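Local coordinates for pili retraction protein PilT (PDB 5FL3) that probably binds and hydrolyses ATP as a motor of the secretion ATPase family, driving the retraction of type IV pili, at residues N158-E169 and K177-V188. Numbering follows the deposited sequence.
Sequences NLHYAKNIITIE and KHKKSLVVQREV
Asn158, in the last part of helix 146-160, grips the loop leading into strand 182-187, which forms a parallel edge pair of the P-loop NTPase sheet with strand 164-169. Its backbone O takes Lys180 N at 2.6 Å, almost in line with the C=O bond. In the side chain, OD1 accepts from Lys179 N (2.9 Å) and from Ser181 N in the carbonyl plane, while ND2 donates to Lys177 O at 2.8 Å; with chi1 at 177° the side chain swings away from its own N and lays the amide against the loop. An alanine here would probably leave the amides of Lys179 and Ser181 without OD1 and Lys177 O without its ND2 donor, although the backbone carbonyl could still hold Lys180 N. Ser181 OG ties down the 161-163 link, donating to Tyr161 O (2.6 Å) from above the carbonyl plane and accepting from Lys163 N.

Seven backbone hydrogen bonds, from Leu182 N to Lys163 O through to Val188 N to Glu169 O, alternate between the strands; strand 209-212 pairs with the other side of 164-169. Ile165 and Thr167 face helix 146-160, whereas Ile166 and Ile168 face helix 195-202, where Ile168 CG2 meets Val188 CG2 at 3.9 Å.

Glu169, its side chain about 7 Å from that of ADP-binding Ser147, receives two donors on OE2: Thr167 OG1 (2.7 Å), on the anti side but 29° out of the carboxylate plane, and Gln185 NE2 (2.9 Å), which also donates to Phe174 O, on the syn lone pair, with carboxylate and amide planes 16° apart.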
ATOM      1  N   ASN A 158       1.348 -12.074  12.339  1.00 39.82           N
ATOM      2  CA  ASN A 158       0.148 -12.720  12.851  1.00 38.90           C
ATOM      3  C   ASN A 158       0.351 -14.227  12.972  1.00 42.52           C
ATOM      4  O   ASN A 158      -0.302 -14.885  13.789  1.00 44.85           O
ATOM      5  CB  ASN A 158      -1.044 -12.386  11.926  1.00 36.28           C
ATOM      6  CG  ASN A 158      -2.357 -13.076  12.331  1.00 37.37           C
ATOM      7  OD1 ASN A 158      -2.622 -13.350  13.507  1.00 37.59           O
ATOM      8  ND2 ASN A 158      -3.191 -13.340  11.334  1.00 30.81           N
ATOM      9  N   LEU A 159       1.245 -14.797  12.168  1.00 38.65           N
ATOM     10  CA  LEU A 159       1.295 -16.242  12.179  1.00 41.90           C
ATOM     11  C   LEU A 159       2.557 -16.813  12.832  1.00 44.75           C
ATOM     12  O   LEU A 159       2.699 -18.025  12.924  1.00 50.30           O
ATOM     13  CB  LEU A 159       1.088 -16.773  10.758  1.00 42.87           C
ATOM     14  CG  LEU A 159       2.132 -16.869   9.668  1.00 46.16           C
ATOM     15  CD1 LEU A 159       2.772 -18.233   9.744  1.00 49.54           C
ATOM     16  CD2 LEU A 159       1.466 -16.661   8.308  1.00 40.87           C
ATOM     17  N   HIS A 160       3.432 -15.953  13.343  1.00 39.10           N
ATOM     18  CA  HIS A 160       4.613 -16.416  14.064  1.00 40.57           C
ATOM     19  C   HIS A 160       4.789 -15.740  15.410  1.00 42.61           C
ATOM     20  O   HIS A 160       5.666 -16.125  16.153  1.00 43.06           O
ATOM     21  CB  HIS A 160       5.894 -16.199  13.240  1.00 36.65           C
ATOM     22  CG  HIS A 160       5.974 -17.057  12.023  1.00 40.04           C
ATOM     23  ND1 HIS A 160       6.285 -16.556  10.778  1.00 48.77           N
ATOM     24  CD2 HIS A 160       5.756 -18.381  11.852  1.00 44.24           C
ATOM     25  CE1 HIS A 160       6.266 -17.536   9.892  1.00 47.76           C
ATOM     26  NE2 HIS A 160       5.943 -18.653  10.518  1.00 50.02           N
ATOM     27  N   TYR A 161       3.984 -14.721  15.709  1.00 45.08           N
ATOM     28  CA  TYR A 161       4.116 -13.959  16.952  1.00 40.08           C
ATOM     29  C   TYR A 161       2.782 -13.780  17.670  1.00 39.71           C
ATOM     30  O   TYR A 161       1.744 -13.666  17.039  1.00 42.30           O
ATOM     31  CB  TYR A 161       4.721 -12.585  16.681  1.00 38.83           C
ATOM     32  CG  TYR A 161       6.104 -12.593  16.071  1.00 43.43           C
ATOM     33  CD1 TYR A 161       7.236 -12.673  16.867  1.00 47.70           C
ATOM     34  CD2 TYR A 161       6.280 -12.483  14.698  1.00 43.90           C
ATOM     35  CE1 TYR A 161       8.504 -12.660  16.311  1.00 47.79           C
ATOM     36  CE2 TYR A 161       7.537 -12.466  14.136  1.00 45.35           C
ATOM     37  CZ  TYR A 161       8.650 -12.557  14.946  1.00 50.26           C
ATOM     38  OH  TYR A 161       9.911 -12.544  14.386  1.00 53.09           O
ATOM     39  N   ALA A 162       2.807 -13.758  18.996  1.00 41.84           N
ATOM     40  CA  ALA A 162       1.582 -13.532  19.762  1.00 43.70           C
ATOM     41  C   ALA A 162       1.497 -12.060  20.181  1.00 40.46           C
ATOM     42  O   ALA A 162       1.962 -11.672  21.248  1.00 39.78           O
ATOM     43  CB  ALA A 162       1.525 -14.445  20.972  1.00 40.41           C
ATOM     44  N   LYS A 163       0.898 -11.250  19.319  1.00 37.78           N
ATOM     45  CA  LYS A 163       0.899  -9.816  19.502  1.00 36.00           C
ATOM     46  C   LYS A 163      -0.468  -9.186  19.305  1.00 38.09           C
ATOM     47  O   LYS A 163      -1.384  -9.777  18.718  1.00 36.00           O
ATOM     48  CB  LYS A 163       1.910  -9.182  18.544  1.00 39.81           C
ATOM     49  CG  LYS A 163       3.333  -9.314  19.045  1.00 40.24           C
ATOM     50  CD  LYS A 163       4.335  -9.100  17.948  1.00 41.29           C
ATOM     51  CE  LYS A 163       5.752  -9.376  18.462  1.00 39.01           C
ATOM     52  NZ  LYS A 163       6.299  -8.246  19.273  1.00 48.35           N
ATOM     53  N   ASN A 164      -0.612  -7.977  19.818  1.00 34.17           N
ATOM     54  CA  ASN A 164      -1.800  -7.218  19.519  1.00 32.98           C
ATOM     55  C   ASN A 164      -1.510  -6.213  18.385  1.00 33.09           C
ATOM     56  O   ASN A 164      -0.749  -5.260  18.547  1.00 36.65           O
ATOM     57  CB  ASN A 164      -2.295  -6.523  20.773  1.00 30.77           C
ATOM     58  CG  ASN A 164      -3.617  -5.866  20.566  1.00 36.81           C
ATOM     59  OD1 ASN A 164      -4.478  -6.393  19.842  1.00 36.79           O
ATOM     60  ND2 ASN A 164      -3.801  -4.697  21.180  1.00 31.95           N
ATOM     61  N   ILE A 165      -2.108  -6.453  17.231  1.00 31.09           N
ATOM     62  CA  ILE A 165      -1.877  -5.653  16.032  1.00 31.62           C
ATOM     63  C   ILE A 165      -3.085  -4.797  15.736  1.00 32.56           C
ATOM     64  O   ILE A 165      -4.173  -5.331  15.498  1.00 28.40           O
ATOM     65  CB  ILE A 165      -1.621  -6.525  14.807  1.00 29.04           C
ATOM     66  CG1 ILE A 165      -0.391  -7.431  15.008  1.00 33.54           C
ATOM     67  CG2 ILE A 165      -1.488  -5.670  13.600  1.00 26.57           C
ATOM     68  CD1 ILE A 165      -0.302  -8.549  13.943  1.00 29.71           C
ATOM     69  N   ILE A 166      -2.893  -3.478  15.749  1.00 31.14           N
ATOM     70  CA  ILE A 166      -3.982  -2.535  15.513  1.00 29.77           C
ATOM     71  C   ILE A 166      -3.713  -1.732  14.250  1.00 31.69           C
ATOM     72  O   ILE A 166      -2.711  -1.019  14.145  1.00 32.86           O
ATOM     73  CB  ILE A 166      -4.168  -1.583  16.705  1.00 32.15           C
ATOM     74  CG1 ILE A 166      -4.284  -2.396  18.006  1.00 32.82           C
ATOM     75  CG2 ILE A 166      -5.378  -0.664  16.493  1.00 26.35           C
ATOM     76  CD1 ILE A 166      -4.422  -1.536  19.253  1.00 32.21           C
ATOM     77  N   THR A 167      -4.603  -1.869  13.281  1.00 28.55           N
ATOM     78  CA  THR A 167      -4.433  -1.195  12.006  1.00 32.14           C
ATOM     79  C   THR A 167      -5.501  -0.110  11.853  1.00 31.99           C
ATOM     80  O   THR A 167      -6.619  -0.275  12.327  1.00 29.62           O
ATOM     81  CB  THR A 167      -4.480  -2.207  10.807  1.00 32.07           C
ATOM     82  OG1 THR A 167      -5.832  -2.510  10.451  1.00 31.56           O
ATOM     83  CG2 THR A 167      -3.766  -3.492  11.165  1.00 28.30           C
ATOM     84  N   ILE A 168      -5.132   1.013  11.231  1.00 33.09           N
ATOM     85  CA  ILE A 168      -6.068   2.108  10.955  1.00 30.62           C
ATOM     86  C   ILE A 168      -6.004   2.418   9.464  1.00 32.60           C
ATOM     87  O   ILE A 168      -4.971   2.839   8.943  1.00 32.23           O
ATOM     88  CB  ILE A 168      -5.774   3.369  11.794  1.00 32.40           C
ATOM     89  CG1 ILE A 168      -6.113   3.118  13.273  1.00 35.08           C
ATOM     90  CG2 ILE A 168      -6.647   4.515  11.338  1.00 29.39           C
ATOM     91  CD1 ILE A 168      -5.025   2.521  14.056  1.00 37.03           C
ATOM     92  N   GLU A 169      -7.116   2.176   8.782  1.00 32.15           N
ATOM     93  CA  GLU A 169      -7.108   1.995   7.331  1.00 35.36           C
ATOM     94  C   GLU A 169      -8.179   2.814   6.678  1.00 35.19           C
ATOM     95  O   GLU A 169      -9.264   3.005   7.245  1.00 30.94           O
ATOM     96  CB  GLU A 169      -7.301   0.513   6.951  1.00 34.23           C
ATOM     97  CG  GLU A 169      -6.133  -0.366   7.373  1.00 38.13           C
ATOM     98  CD  GLU A 169      -6.302  -1.813   6.999  1.00 37.56           C
ATOM     99  OE1 GLU A 169      -6.093  -2.141   5.806  1.00 41.71           O
ATOM    100  OE2 GLU A 169      -6.626  -2.617   7.908  1.00 33.89           O
ATOM    101  N   LYS A 177      -7.535 -12.683   9.485  1.00 43.42           N
ATOM    102  CA  LYS A 177      -8.156 -13.433  10.558  1.00 46.15           C
ATOM    103  C   LYS A 177      -7.153 -13.565  11.709  1.00 38.58           C
ATOM    104  O   LYS A 177      -5.963 -13.330  11.535  1.00 40.02           O
ATOM    105  CB  LYS A 177      -8.647 -14.793  10.064  1.00 45.16           C
ATOM    106  CG  LYS A 177      -7.566 -15.685   9.550  1.00 50.85           C
ATOM    107  CD  LYS A 177      -8.143 -16.929   8.915  1.00 57.25           C
ATOM    108  CE  LYS A 177      -7.032 -17.882   8.477  1.00 61.40           C
ATOM    109  NZ  LYS A 177      -6.335 -18.504   9.651  1.00 63.10           N
ATOM    110  N   HIS A 178      -7.660 -13.869  12.891  1.00 37.60           N
ATOM    111  CA  HIS A 178      -6.834 -14.168  14.056  1.00 38.91           C
ATOM    112  C   HIS A 178      -6.005 -15.425  13.760  1.00 40.70           C
ATOM    113  O   HIS A 178      -6.521 -16.424  13.255  1.00 40.12           O
ATOM    114  CB  HIS A 178      -7.745 -14.326  15.294  1.00 38.37           C
ATOM    115  CG  HIS A 178      -7.122 -15.037  16.460  1.00 49.75           C
ATOM    116  ND1 HIS A 178      -6.108 -14.489  17.224  1.00 48.92           N
ATOM    117  CD2 HIS A 178      -7.411 -16.238  17.028  1.00 49.42           C
ATOM    118  CE1 HIS A 178      -5.782 -15.332  18.191  1.00 50.56           C
ATOM    119  NE2 HIS A 178      -6.558 -16.401  18.091  1.00 52.74           N
ATOM    120  N   LYS A 179      -4.702 -15.346  13.990  1.00 37.92           N
ATOM    121  CA  LYS A 179      -3.866 -16.533  13.922  1.00 39.24           C
ATOM    122  C   LYS A 179      -3.140 -16.628  15.252  1.00 43.69           C
ATOM    123  O   LYS A 179      -3.753 -17.005  16.263  1.00 41.44           O
ATOM    124  CB  LYS A 179      -2.911 -16.479  12.734  1.00 39.70           C
ATOM    125  CG  LYS A 179      -3.667 -16.497  11.399  1.00 37.87           C
ATOM    126  CD  LYS A 179      -2.742 -16.450  10.187  1.00 39.12           C
ATOM    127  CE  LYS A 179      -3.546 -16.345   8.888  1.00 36.61           C
ATOM    128  NZ  LYS A 179      -2.687 -16.232   7.678  1.00 36.49           N
ATOM    129  N   LYS A 180      -1.869 -16.251  15.283  1.00 37.90           N
ATOM    130  CA  LYS A 180      -1.166 -16.217  16.555  1.00 39.41           C
ATOM    131  C   LYS A 180      -1.352 -14.867  17.242  1.00 39.43           C
ATOM    132  O   LYS A 180      -1.229 -14.764  18.456  1.00 43.16           O
ATOM    133  CB  LYS A 180       0.316 -16.524  16.355  1.00 44.14           C
ATOM    134  CG  LYS A 180       1.047 -16.932  17.632  1.00 50.29           C
ATOM    135  CD  LYS A 180       2.147 -17.977  17.356  1.00 54.45           C
ATOM    136  CE  LYS A 180       2.891 -18.365  18.652  1.00 59.17           C
ATOM    137  NZ  LYS A 180       3.747 -19.587  18.496  1.00 62.89           N
ATOM    138  N   SER A 181      -1.652 -13.840  16.452  1.00 39.29           N
ATOM    139  CA  SER A 181      -1.849 -12.473  16.946  1.00 36.59           C
ATOM    140  C   SER A 181      -3.302 -12.069  16.950  1.00 34.17           C
ATOM    141  O   SER A 181      -4.124 -12.706  16.308  1.00 34.13           O
ATOM    142  CB  SER A 181      -1.090 -11.469  16.088  1.00 36.05           C
ATOM    143  OG  SER A 181       0.301 -11.650  16.185  1.00 35.11           O
ATOM    144  N   LEU A 182      -3.616 -11.014  17.693  1.00 34.63           N
ATOM    145  CA  LEU A 182      -4.867 -10.299  17.498  1.00 32.47           C
ATOM    146  C   LEU A 182      -4.645  -9.258  16.405  1.00 32.80           C
ATOM    147  O   LEU A 182      -3.622  -8.579  16.371  1.00 32.29           O
ATOM    148  CB  LEU A 182      -5.343  -9.620  18.775  1.00 33.65           C
ATOM    149  CG  LEU A 182      -5.664 -10.504  19.965  1.00 36.81           C
ATOM    150  CD1 LEU A 182      -6.114  -9.627  21.139  1.00 34.55           C
ATOM    151  CD2 LEU A 182      -6.735 -11.488  19.573  1.00 32.85           C
ATOM    152  N   VAL A 183      -5.592  -9.153  15.491  1.00 29.49           N
ATOM    153  CA  VAL A 183      -5.511  -8.154  14.452  1.00 30.38           C
ATOM    154  C   VAL A 183      -6.786  -7.335  14.523  1.00 30.25           C
ATOM    155  O   VAL A 183      -7.857  -7.813  14.171  1.00 31.85           O
ATOM    156  CB  VAL A 183      -5.326  -8.785  13.064  1.00 31.50           C
ATOM    157  CG1 VAL A 183      -5.046  -7.708  12.025  1.00 32.93           C
ATOM    158  CG2 VAL A 183      -4.178  -9.734  13.103  1.00 31.07           C
ATOM    159  N   VAL A 184      -6.653  -6.113  15.030  1.00 31.36           N
ATOM    160  CA  VAL A 184      -7.763  -5.200  15.230  1.00 24.53           C
ATOM    161  C   VAL A 184      -7.708  -4.212  14.094  1.00 30.44           C
ATOM    162  O   VAL A 184      -6.760  -3.435  13.998  1.00 27.58           O
ATOM    163  CB  VAL A 184      -7.658  -4.469  16.579  1.00 27.57           C
ATOM    164  CG1 VAL A 184      -8.699  -3.373  16.686  1.00 26.45           C
ATOM    165  CG2 VAL A 184      -7.789  -5.463  17.734  1.00 31.16           C
ATOM    166  N   GLN A 185      -8.718  -4.247  13.226  1.00 34.56           N
ATOM    167  CA  GLN A 185      -8.740  -3.392  12.034  1.00 31.93           C
ATOM    168  C   GLN A 185      -9.882  -2.376  12.069  1.00 31.74           C
ATOM    169  O   GLN A 185     -11.069  -2.716  12.111  1.00 32.88           O
ATOM    170  CB  GLN A 185      -8.825  -4.245  10.771  1.00 28.94           C
ATOM    171  CG  GLN A 185      -7.805  -5.381  10.748  1.00 31.26           C
ATOM    172  CD  GLN A 185      -7.785  -6.082   9.414  1.00 35.28           C
ATOM    173  OE1 GLN A 185      -8.293  -7.197   9.277  1.00 36.18           O
ATOM    174  NE2 GLN A 185      -7.217  -5.423   8.412  1.00 34.49           N
ATOM    175  N   ARG A 186      -9.478  -1.115  12.025  1.00 30.97           N
ATOM    176  CA  ARG A 186     -10.351   0.019  12.235  1.00 32.01           C
ATOM    177  C   ARG A 186     -10.434   0.875  10.974  1.00 31.83           C
ATOM    178  O   ARG A 186      -9.460   1.513  10.595  1.00 29.74           O
ATOM    179  CB  ARG A 186      -9.840   0.828  13.433  1.00 30.33           C
ATOM    180  CG  ARG A 186     -10.475   0.359  14.694  1.00 35.57           C
ATOM    181  CD  ARG A 186      -9.651   0.455  15.933  1.00 29.55           C
ATOM    182  NE  ARG A 186      -9.579   1.776  16.536  1.00 36.99           N
ATOM    183  CZ  ARG A 186     -10.591   2.551  16.944  1.00 36.24           C
ATOM    184  NH1 ARG A 186     -11.864   2.215  16.804  1.00 29.16           N
ATOM    185  NH2 ARG A 186     -10.292   3.715  17.503  1.00 35.28           N
ATOM    186  N   GLU A 187     -11.599   0.882  10.333  1.00 34.09           N
ATOM    187  CA  GLU A 187     -11.785   1.592   9.064  1.00 37.66           C
ATOM    188  C   GLU A 187     -12.153   3.052   9.314  1.00 36.77           C
ATOM    189  O   GLU A 187     -13.079   3.343  10.083  1.00 37.18           O
ATOM    190  CB  GLU A 187     -12.867   0.899   8.212  1.00 35.12           C
ATOM    191  CG  GLU A 187     -12.685   1.076   6.709  1.00 36.70           C
ATOM    192  CD  GLU A 187     -13.299  -0.047   5.870  1.00 41.22           C
ATOM    193  OE1 GLU A 187     -14.256  -0.713   6.331  1.00 47.21           O
ATOM    194  OE2 GLU A 187     -12.825  -0.263   4.731  1.00 42.62           O
ATOM    195  N   VAL A 188     -11.414   3.961   8.680  1.00 35.13           N
ATOM    196  CA  VAL A 188     -11.668   5.394   8.810  1.00 36.34           C
ATOM    197  C   VAL A 188     -13.010   5.739   8.174  1.00 37.76           C
ATOM    198  O   VAL A 188     -13.298   5.318   7.054  1.00 38.03           O
ATOM    199  CB  VAL A 188     -10.559   6.229   8.153  1.00 40.45           C
ATOM    200  CG1 VAL A 188     -10.981   7.676   8.042  1.00 33.55           C
ATOM    201  CG2 VAL A 188      -9.227   6.081   8.924  1.00 35.46           C
TER